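Putative rRNA methyltransferase (Sorangium cellulosum, PDB 4RWZ) probably methylates 16S rRNA as an S-adenosylmethionine-dependent, aminoglycoside-resistance methyltransferase, most likely at N1 of an adenine in the 30S subunit. Local coordinates at residues Val39-Thr49 with Gly75-Val83; Val129-Asn140 with Thr206-Ile214. All blocks are in the same frame, centred on the assembly; numbering follows the deposited sequence. Where two conformers were deposited one is given.

Interaction 1 (Val39-Thr49 with Gly75-Val83); sequences VYRSAGAHPDT and GGRPNALFV
R77 lays its guanidinium flat on the ring of Y40, the two planes only 14° apart and their centres separated by 4.0 Å. The cation sits above the CE2 side of the ring, while the R77 methylene CD, over the same face, adds a CH-pi contact. On the other face of the guanidinium lies the CA of G44, so the group is sandwiched between a ring and the helix backbone. R77 NH1 donates to Y40 O at 2.8 Å, from above the carbonyl plane; the helical N-H of G44 reaches the same oxygen from the opposite face. The long reach is possible because the R77 chain runs extended from CG to NE. Y40 has its CG anti to the backbone N (chi1 -172°), which carries the ring out to the loop before the strand, where Y40 OH donates to G75 O at 2.6 Å, in the carbonyl plane and on a lone pair. This is the side of a Rossmann-like methyltransferase fold where helix 37-45 packs against the edge strand 80-84 of the central sheet, running roughly antiparallel to it. The buried amide of N79, in the turn R77-A80, bridges the end of helix 37-45 and the turn H46-T49 that leads into strand 49-55: its ND2 donates to A43 O at 3.0 Å, nearly straight, and to T49 O at 2.9 Å. A43 CB meets A80 CB at 3.9 Å between the two polar groups. Farther along the strand, V39 CG1 touches CE1 and CZ of F82 obliquely, 3.7 Å from F82 CZ; F82 also touches V64 and S65 of helix 62-68.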
loop_
_atom_site.group_PDB
_atom_site.type_symbol
_atom_site.label_atom_id
_atom_site.label_comp_id
_atom_site.label_asym_id
_atom_site.label_seq_id
_atom_site.Cartn_x
_atom_site.Cartn_y
_atom_site.Cartn_z
ATOM N N VAL A 39 -1.823 -10.160 0.519
ATOM C CA VAL A 39 -2.605 -9.980 -0.724
ATOM C C VAL A 39 -3.187 -11.274 -1.194
ATOM O O VAL A 39 -4.362 -11.336 -1.612
ATOM C CB VAL A 39 -1.759 -9.276 -1.812
ATOM C CG1 VAL A 39 -2.376 -9.368 -3.202
ATOM C CG2 VAL A 39 -1.547 -7.783 -1.414
ATOM N N TYR A 40 -2.405 -12.344 -1.135
ATOM C CA TYR A 40 -2.983 -13.642 -1.459
ATOM C C TYR A 40 -4.207 -14.016 -0.599
ATOM O O TYR A 40 -5.253 -14.449 -1.106
ATOM C CB TYR A 40 -1.897 -14.736 -1.324
ATOM C CG TYR A 40 -2.375 -16.088 -1.825
ATOM C CD1 TYR A 40 -2.322 -16.432 -3.191
ATOM C CD2 TYR A 40 -2.894 -17.016 -0.949
ATOM C CE1 TYR A 40 -2.766 -17.673 -3.655
ATOM C CE2 TYR A 40 -3.347 -18.278 -1.414
ATOM C CZ TYR A 40 -3.273 -18.586 -2.761
ATOM O OH TYR A 40 -3.750 -19.816 -3.180
ATOM N N ARG A 41 -4.066 -13.875 0.704
ATOM C CA ARG A 41 -5.185 -14.170 1.598
ATOM C C ARG A 41 -6.362 -13.250 1.342
ATOM O O ARG A 41 -7.523 -13.695 1.378
ATOM C CB ARG A 41 -4.739 -14.008 3.053
ATOM C CG ARG A 41 -3.780 -15.104 3.496
ATOM C CD ARG A 41 -3.580 -15.103 5.054
ATOM N NE ARG A 41 -2.897 -13.856 5.495
ATOM C CZ ARG A 41 -1.553 -13.755 5.586
ATOM N NH1 ARG A 41 -0.785 -14.805 5.388
ATOM N NH2 ARG A 41 -1.016 -12.659 5.984
ATOM N N SER A 42 -6.085 -11.972 1.126
ATOM C CA SER A 42 -7.199 -11.025 0.898
ATOM C C SER A 42 -7.961 -11.372 -0.365
ATOM O O SER A 42 -9.211 -11.288 -0.429
ATOM C CB SER A 42 -6.709 -9.566 0.834
ATOM O OG SER A 42 -6.108 -9.138 2.064
ATOM N N ALA A 43 -7.234 -11.837 -1.391
ATOM C CA ALA A 43 -7.898 -12.218 -2.632
ATOM C C ALA A 43 -8.802 -13.419 -2.412
ATOM O O ALA A 43 -9.892 -13.524 -3.022
ATOM C CB ALA A 43 -6.820 -12.492 -3.766
ATOM N N GLY A 44 -8.398 -14.342 -1.546
ATOM C CA GLY A 44 -9.269 -15.487 -1.280
ATOM C C GLY A 44 -10.501 -15.060 -0.482
ATOM O O GLY A 44 -11.627 -15.482 -0.784
ATOM N N ALA A 45 -10.298 -14.195 0.502
ATOM C CA ALA A 45 -11.397 -13.730 1.392
ATOM C C ALA A 45 -12.384 -12.807 0.695
ATOM O O ALA A 45 -13.552 -12.743 1.085
ATOM C CB ALA A 45 -10.830 -13.010 2.657
ATOM N N HIS A 46 -11.923 -12.044 -0.288
ATOM C CA HIS A 46 -12.767 -11.058 -0.960
ATOM C C HIS A 46 -12.743 -11.239 -2.454
ATOM O O HIS A 46 -12.016 -10.518 -3.138
ATOM C CB HIS A 46 -12.265 -9.655 -0.600
ATOM C CG HIS A 46 -12.232 -9.414 0.873
ATOM N ND1 HIS A 46 -11.068 -9.425 1.609
ATOM C CD2 HIS A 46 -13.234 -9.206 1.762
ATOM C CE1 HIS A 46 -11.343 -9.206 2.882
ATOM N NE2 HIS A 46 -12.652 -9.075 3.004
ATOM N N PRO A 47 -13.514 -12.219 -2.982
ATOM C CA PRO A 47 -13.446 -12.522 -4.421
ATOM C C PRO A 47 -13.943 -11.353 -5.289
ATOM O O PRO A 47 -13.647 -11.281 -6.482
ATOM C CB PRO A 47 -14.373 -13.749 -4.580
ATOM C CG PRO A 47 -15.240 -13.750 -3.291
ATOM C CD PRO A 47 -14.322 -13.204 -2.237
ATOM N N ASP A 48 -14.619 -10.402 -4.669
ATOM C CA ASP A 48 -15.136 -9.238 -5.383
ATOM C C ASP A 48 -14.128 -8.093 -5.446
ATOM O O ASP A 48 -14.404 -7.050 -6.042
ATOM C CB ASP A 48 -16.464 -8.763 -4.770
ATOM C CG ASP A 48 -16.292 -7.995 -3.449
ATOM O OD1 ASP A 48 -15.213 -8.024 -2.787
ATOM O OD2 ASP A 48 -17.290 -7.360 -3.049
ATOM N N THR A 49 -12.972 -8.288 -4.816
ATOM C CA THR A 49 -11.944 -7.248 -4.774
ATOM C C THR A 49 -10.730 -7.667 -5.582
ATOM O O THR A 49 -10.235 -8.801 -5.433
ATOM C CB THR A 49 -11.556 -6.966 -3.296
ATOM O OG1 THR A 49 -12.761 -6.668 -2.543
ATOM C CG2 THR A 49 -10.468 -5.848 -3.154
ATOM N N GLY A 75 -4.457 -23.444 -6.719
ATOM C CA GLY A 75 -4.165 -22.332 -5.824
ATOM C C GLY A 75 -4.217 -20.959 -6.470
ATOM O O GLY A 75 -3.927 -19.979 -5.814
ATOM N N GLY A 76 -4.499 -20.863 -7.762
ATOM C CA GLY A 76 -4.426 -19.538 -8.388
ATOM C C GLY A 76 -5.534 -18.653 -7.835
ATOM O O GLY A 76 -6.593 -19.129 -7.366
ATOM N N ARG A 77 -5.285 -17.360 -7.859
ATOM C CA ARG A 77 -6.302 -16.359 -7.496
ATOM C C ARG A 77 -6.230 -15.279 -8.532
ATOM O O ARG A 77 -5.309 -14.468 -8.513
ATOM C CB ARG A 77 -6.070 -15.816 -6.070
ATOM C CG ARG A 77 -6.432 -16.964 -5.094
ATOM C CD ARG A 77 -6.524 -16.632 -3.673
ATOM N NE ARG A 77 -6.830 -17.880 -2.973
ATOM C CZ ARG A 77 -6.752 -18.041 -1.655
ATOM N NH1 ARG A 77 -6.408 -17.027 -0.865
ATOM N NH2 ARG A 77 -7.048 -19.241 -1.128
ATOM N N PRO A 78 -7.205 -15.268 -9.442
ATOM C CA PRO A 78 -7.104 -14.364 -10.592
ATOM C C PRO A 78 -7.372 -12.941 -10.160
ATOM O O PRO A 78 -7.157 -12.053 -10.965
ATOM C CB PRO A 78 -8.203 -14.859 -11.557
ATOM C CG PRO A 78 -9.191 -15.605 -10.650
ATOM C CD PRO A 78 -8.364 -16.181 -9.514
ATOM N N ASN A 79 -7.822 -12.713 -8.926
ATOM C CA ASN A 79 -7.980 -11.348 -8.475
ATOM C C ASN A 79 -6.792 -10.846 -7.653
ATOM O O ASN A 79 -6.933 -9.893 -6.892
ATOM C CB ASN A 79 -9.257 -11.173 -7.672
ATOM C CG ASN A 79 -9.325 -12.110 -6.473
ATOM O OD1 ASN A 79 -8.788 -13.245 -6.519
ATOM N ND2 ASN A 79 -10.032 -11.666 -5.409
ATOM N N ALA A 80 -5.654 -11.527 -7.777
ATOM C CA ALA A 80 -4.441 -11.021 -7.139
ATOM C C ALA A 80 -3.431 -10.647 -8.203
ATOM O O ALA A 80 -3.306 -11.317 -9.234
ATOM C CB ALA A 80 -3.833 -12.067 -6.205
ATOM N N LEU A 81 -2.688 -9.585 -7.927
ATOM C CA LEU A 81 -1.640 -9.126 -8.834
ATOM C C LEU A 81 -0.466 -8.618 -8.009
ATOM O O LEU A 81 -0.679 -7.976 -6.967
ATOM C CB LEU A 81 -2.145 -7.952 -9.697
ATOM C CG LEU A 81 -1.189 -7.495 -10.820
ATOM C CD1 LEU A 81 -1.084 -8.616 -11.860
ATOM C CD2 LEU A 81 -1.775 -6.195 -11.410
ATOM N N PHE A 82 0.762 -8.865 -8.493
ATOM C CA PHE A 82 1.993 -8.398 -7.802
ATOM C C PHE A 82 2.835 -7.513 -8.700
ATOM O O PHE A 82 3.147 -7.913 -9.806
ATOM C CB PHE A 82 2.778 -9.618 -7.298
ATOM C CG PHE A 82 1.942 -10.354 -6.278
ATOM C CD1 PHE A 82 1.903 -9.911 -4.960
ATOM C CD2 PHE A 82 1.120 -11.379 -6.682
ATOM C CE1 PHE A 82 1.044 -10.521 -4.041
ATOM C CE2 PHE A 82 0.245 -11.998 -5.773
ATOM C CZ PHE A 82 0.252 -11.580 -4.443
ATOM N N VAL A 83 3.156 -6.318 -8.214
ATOM C CA VAL A 83 3.732 -5.230 -9.001
ATOM C C VAL A 83 5.050 -4.782 -8.383
ATOM O O VAL A 83 5.158 -4.643 -7.169
ATOM C CB VAL A 83 2.734 -4.040 -9.025
ATOM C CG1 VAL A 83 3.371 -2.750 -9.612
ATOM C CG2 VAL A 83 1.488 -4.492 -9.836
#

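Interaction 2 (Val129-Asn140 with Thr206-Ile214); sequences VRPGGELIALLN and TRLLTAEAI
The amide of N140 meets the hydroxyl of T206: N140 ND2 donates to T206 OG1 at 2.7 Å, the oxygen lying in the amide plane (3° out of it) and the bond nearly straight, while N140 OD1 is taken by S142. This pair stands at the end of an antiparallel ladder. From there L139-R207, A137-L209 and L135-A211 are hydrogen-bonded pairs, each joined by two backbone bonds; L138-L208, I136-T210 and E134-E212 alternate as non-hydrogen-bonded pairs. On the face of E134, I136 and L138, the CG2 of I136 lies alongside L208 CD1 at 3.7 Å, and L138 CD1 meets T206 CG2 at 3.8 Å. On the other face, L139 CD1 approaches L209 CD2 at 4.3 Å. At the far end a type II turn from R130 to G133 brings G132 N to A213 O at 2.8 Å, and A213 CB tucks against V129 CG1, 3.5 Å away, beside the R130 carbonyl. Strand 207-213 is the antiparallel seventh strand of the Rossmann-like methyltransferase sheet, inserted between the fifth, 133-139, and the sixth, 176-183. E212, its chain extended, pairs OE1 with R179 NH2 of strand 176-183 in a salt bridge. Strand 98-104 flanks 133-139 on its other side, and helix 108-115 packs over L139 through L111, L114 and V115.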
loop_
_atom_site.group_PDB
_atom_site.type_symbol
_atom_site.label_atom_id
_atom_site.label_comp_id
_atom_site.label_asym_id
_atom_site.label_seq_id
_atom_site.Cartn_x
_atom_site.Cartn_y
_atom_site.Cartn_z
ATOM N N VAL A 129 -5.179 6.425 -4.441
ATOM C CA VAL A 129 -6.458 6.193 -3.798
ATOM C C VAL A 129 -7.580 6.931 -4.506
ATOM O O VAL A 129 -7.425 8.079 -4.869
ATOM C CB VAL A 129 -6.399 6.658 -2.341
ATOM C CG1 VAL A 129 -7.704 6.270 -1.593
ATOM C CG2 VAL A 129 -5.211 5.964 -1.658
ATOM N N ARG A 130 -8.717 6.278 -4.681
ATOM C CA ARG A 130 -9.846 6.970 -5.324
ATOM C C ARG A 130 -10.498 7.864 -4.282
ATOM O O ARG A 130 -10.388 7.589 -3.070
ATOM C CB ARG A 130 -10.826 5.966 -5.961
ATOM C CG ARG A 130 -11.715 5.236 -5.035
ATOM C CD ARG A 130 -12.641 4.309 -5.838
ATOM N NE ARG A 130 -11.864 3.341 -6.597
ATOM C CZ ARG A 130 -12.234 2.853 -7.780
ATOM N NH1 ARG A 130 -13.378 3.283 -8.329
ATOM N NH2 ARG A 130 -11.460 1.950 -8.416
ATOM N N PRO A 131 -11.149 8.961 -4.722
ATOM C CA PRO A 131 -11.889 9.833 -3.786
ATOM C C PRO A 131 -12.816 9.012 -2.918
ATOM O O PRO A 131 -13.463 8.073 -3.409
ATOM C CB PRO A 131 -12.718 10.746 -4.710
ATOM C CG PRO A 131 -11.934 10.796 -5.985
ATOM C CD PRO A 131 -11.268 9.422 -6.117
ATOM N N GLY A 132 -12.781 9.257 -1.614
ATOM C CA GLY A 132 -13.590 8.479 -0.692
ATOM C C GLY A 132 -12.969 7.158 -0.257
ATOM O O GLY A 132 -13.487 6.481 0.612
ATOM N N GLY A 133 -11.851 6.771 -0.855
ATOM C CA GLY A 133 -11.186 5.565 -0.431
ATOM C C GLY A 133 -10.437 5.768 0.880
ATOM O O GLY A 133 -10.441 6.863 1.470
ATOM N N GLU A 134 -9.785 4.704 1.355
ATOM C CA GLU A 134 -9.232 4.711 2.708
ATOM C C GLU A 134 -7.772 4.256 2.717
ATOM O O GLU A 134 -7.478 3.254 2.102
ATOM C CB GLU A 134 -10.041 3.698 3.526
ATOM C CG GLU A 134 -9.903 3.818 5.000
ATOM C CD GLU A 134 -10.734 2.753 5.754
ATOM O OE1 GLU A 134 -11.272 1.792 5.124
ATOM O OE2 GLU A 134 -10.866 2.919 6.980
ATOM N N LEU A 135 -6.900 4.990 3.416
ATOM C CA LEU A 135 -5.557 4.534 3.733
ATOM C C LEU A 135 -5.612 3.891 5.117
ATOM O O LEU A 135 -6.177 4.443 6.026
ATOM C CB LEU A 135 -4.612 5.748 3.764
ATOM C CG LEU A 135 -3.220 5.610 4.378
ATOM C CD1 LEU A 135 -2.485 4.712 3.491
ATOM C CD2 LEU A 135 -2.500 6.966 4.348
ATOM N N ILE A 136 -5.060 2.678 5.253
ATOM C CA ILE A 136 -5.014 1.997 6.557
ATOM C C ILE A 136 -3.537 1.611 6.843
ATOM O O ILE A 136 -2.923 0.892 6.060
ATOM C CB ILE A 136 -5.790 0.698 6.489
ATOM C CG1 ILE A 136 -7.246 1.004 6.082
ATOM C CG2 ILE A 136 -5.782 -0.000 7.883
ATOM C CD1 ILE A 136 -8.186 -0.275 6.033
ATOM N N ALA A 137 -2.984 2.099 7.934
ATOM C CA ALA A 137 -1.583 1.816 8.244
ATOM C C ALA A 137 -1.503 1.134 9.618
ATOM O O ALA A 137 -2.122 1.602 10.604
ATOM C CB ALA A 137 -0.748 3.104 8.211
ATOM N N LEU A 138 -0.726 0.053 9.679
ATOM C CA LEU A 138 -0.435 -0.624 10.953
ATOM C C LEU A 138 1.017 -0.322 11.268
ATOM O O LEU A 138 1.916 -0.785 10.550
ATOM C CB LEU A 138 -0.590 -2.131 10.858
ATOM C CG LEU A 138 -2.009 -2.646 11.102
ATOM C CD1 LEU A 138 -2.475 -2.362 12.531
ATOM C CD2 LEU A 138 -2.959 -2.011 10.124
ATOM N N LEU A 139 1.248 0.418 12.344
ATOM C CA LEU A 139 2.553 1.050 12.572
ATOM C C LEU A 139 3.202 0.433 13.809
ATOM O O LEU A 139 2.585 0.393 14.871
ATOM C CB LEU A 139 2.404 2.567 12.772
ATOM C CG LEU A 139 1.713 3.368 11.649
ATOM C CD1 LEU A 139 1.684 4.856 11.991
ATOM C CD2 LEU A 139 2.383 3.090 10.324
ATOM N N ASN A 140 4.459 0.018 13.707
ATOM C CA ASN A 140 5.087 -0.652 14.826
ATOM C C ASN A 140 6.566 -0.314 14.694
ATOM O O ASN A 140 7.123 -0.370 13.586
ATOM C CB ASN A 140 4.814 -2.153 14.694
ATOM C CG ASN A 140 5.430 -2.969 15.802
ATOM O OD1 ASN A 140 6.643 -3.069 15.903
ATOM N ND2 ASN A 140 4.583 -3.534 16.661
ATOM N N THR A 206 1.432 -1.562 18.739
ATOM C CA THR A 206 1.106 -1.348 17.307
ATOM C C THR A 206 0.015 -0.286 17.233
ATOM O O THR A 206 -0.909 -0.274 18.048
ATOM C CB THR A 206 0.690 -2.676 16.611
ATOM O OG1 THR A 206 1.842 -3.515 16.503
ATOM C CG2 THR A 206 0.195 -2.436 15.190
ATOM N N ARG A 207 0.155 0.661 16.315
ATOM C CA ARG A 207 -0.825 1.730 16.188
ATOM C C ARG A 207 -1.567 1.555 14.863
ATOM O O ARG A 207 -0.977 1.171 13.844
ATOM C CB ARG A 207 -0.143 3.109 16.262
ATOM C CG ARG A 207 -0.921 4.291 15.602
ATOM C CD ARG A 207 -1.506 5.369 16.564
ATOM N NE ARG A 207 -0.780 5.534 17.835
ATOM C CZ ARG A 207 -1.324 6.015 18.957
ATOM N NH1 ARG A 207 -2.591 6.415 18.962
ATOM N NH2 ARG A 207 -0.607 6.121 20.072
ATOM N N LEU A 208 -2.862 1.820 14.888
ATOM C CA LEU A 208 -3.671 1.826 13.668
ATOM C C LEU A 208 -3.980 3.256 13.301
ATOM O O LEU A 208 -4.441 4.028 14.137
ATOM C CB LEU A 208 -4.972 1.079 13.926
ATOM C CG LEU A 208 -6.075 1.248 12.887
ATOM C CD1 LEU A 208 -5.720 0.593 11.550
ATOM C CD2 LEU A 208 -7.421 0.673 13.478
ATOM N N LEU A 209 -3.636 3.658 12.080
ATOM C CA LEU A 209 -3.919 5.019 11.671
ATOM C C LEU A 209 -4.671 4.898 10.363
ATOM O O LEU A 209 -4.215 4.189 9.478
ATOM C CB LEU A 209 -2.601 5.776 11.446
ATOM C CG LEU A 209 -2.660 7.227 10.962
ATOM C CD1 LEU A 209 -3.323 8.065 12.042
ATOM C CD2 LEU A 209 -1.212 7.686 10.698
ATOM N N THR A 210 -5.816 5.546 10.219
ATOM C CA THR A 210 -6.540 5.423 8.953
ATOM C C THR A 210 -6.905 6.828 8.497
ATOM O O THR A 210 -6.987 7.757 9.293
ATOM C CB THR A 210 -7.864 4.573 9.041
ATOM O OG1 THR A 210 -8.846 5.303 9.784
ATOM C CG2 THR A 210 -7.620 3.183 9.666
ATOM N N ALA A 211 -7.049 7.017 7.192
ATOM C CA ALA A 211 -7.481 8.308 6.708
ATOM C C ALA A 211 -8.285 8.142 5.434
ATOM O O ALA A 211 -8.128 7.151 4.704
ATOM C CB ALA A 211 -6.253 9.231 6.454
ATOM N N GLU A 212 -9.143 9.100 5.168
ATOM C CA GLU A 212 -10.008 9.029 3.990
ATOM C C GLU A 212 -9.486 9.955 2.896
ATOM O O GLU A 212 -9.152 11.102 3.178
ATOM C CB GLU A 212 -11.441 9.457 4.371
ATOM C CG GLU A 212 -12.423 9.448 3.181
ATOM C CD GLU A 212 -13.839 9.903 3.587
ATOM O OE1 GLU A 212 -14.113 9.984 4.790
ATOM O OE2 GLU A 212 -14.656 10.216 2.707
ATOM N N ALA A 213 -9.463 9.478 1.656
ATOM C CA ALA A 213 -9.033 10.347 0.561
ATOM C C ALA A 213 -10.140 11.352 0.327
ATOM O O ALA A 213 -11.294 10.973 0.072
ATOM C CB ALA A 213 -8.777 9.531 -0.695
ATOM N N ILE A 214 -9.798 12.631 0.434
ATOM C CA ILE A 214 -10.793 13.669 0.217
ATOM C C ILE A 214 -10.585 14.559 -0.996
ATOM O O ILE A 214 -9.572 14.511 -1.708
ATOM C CB ILE A 214 -10.937 14.577 1.486
ATOM C CG1 ILE A 214 -9.583 15.153 1.850
ATOM C CG2 ILE A 214 -11.590 13.783 2.651
ATOM C CD1 ILE A 214 -9.576 16.125 3.042
HETATM O O HOH W 1 -16.060 7.226 1.651
#

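Overall arrangement
From the N terminus, the chain passes through strand 26-31 and helix 37-45 before interaction 1 closes a loop of 25 residues that takes in strand 49-55 and helix 62-68. That contact ties the helix to strand 80-84, one outermost strand of the seven-stranded sheet. Strand 98-104 and two helices follow before interaction 2 opens; its 65-residue loop carries helix 160-172 and strand 176-183, then residues 185-205, which are not modelled, before 207-213 lies between 133-139 and 176-183. The two loops therefore come in series, neither nested nor crossed. The centres of interactions 1 and 2 are about 20 Å apart. Their nearest atoms are about 9 Å apart, without touching, on different parts of the one sheet.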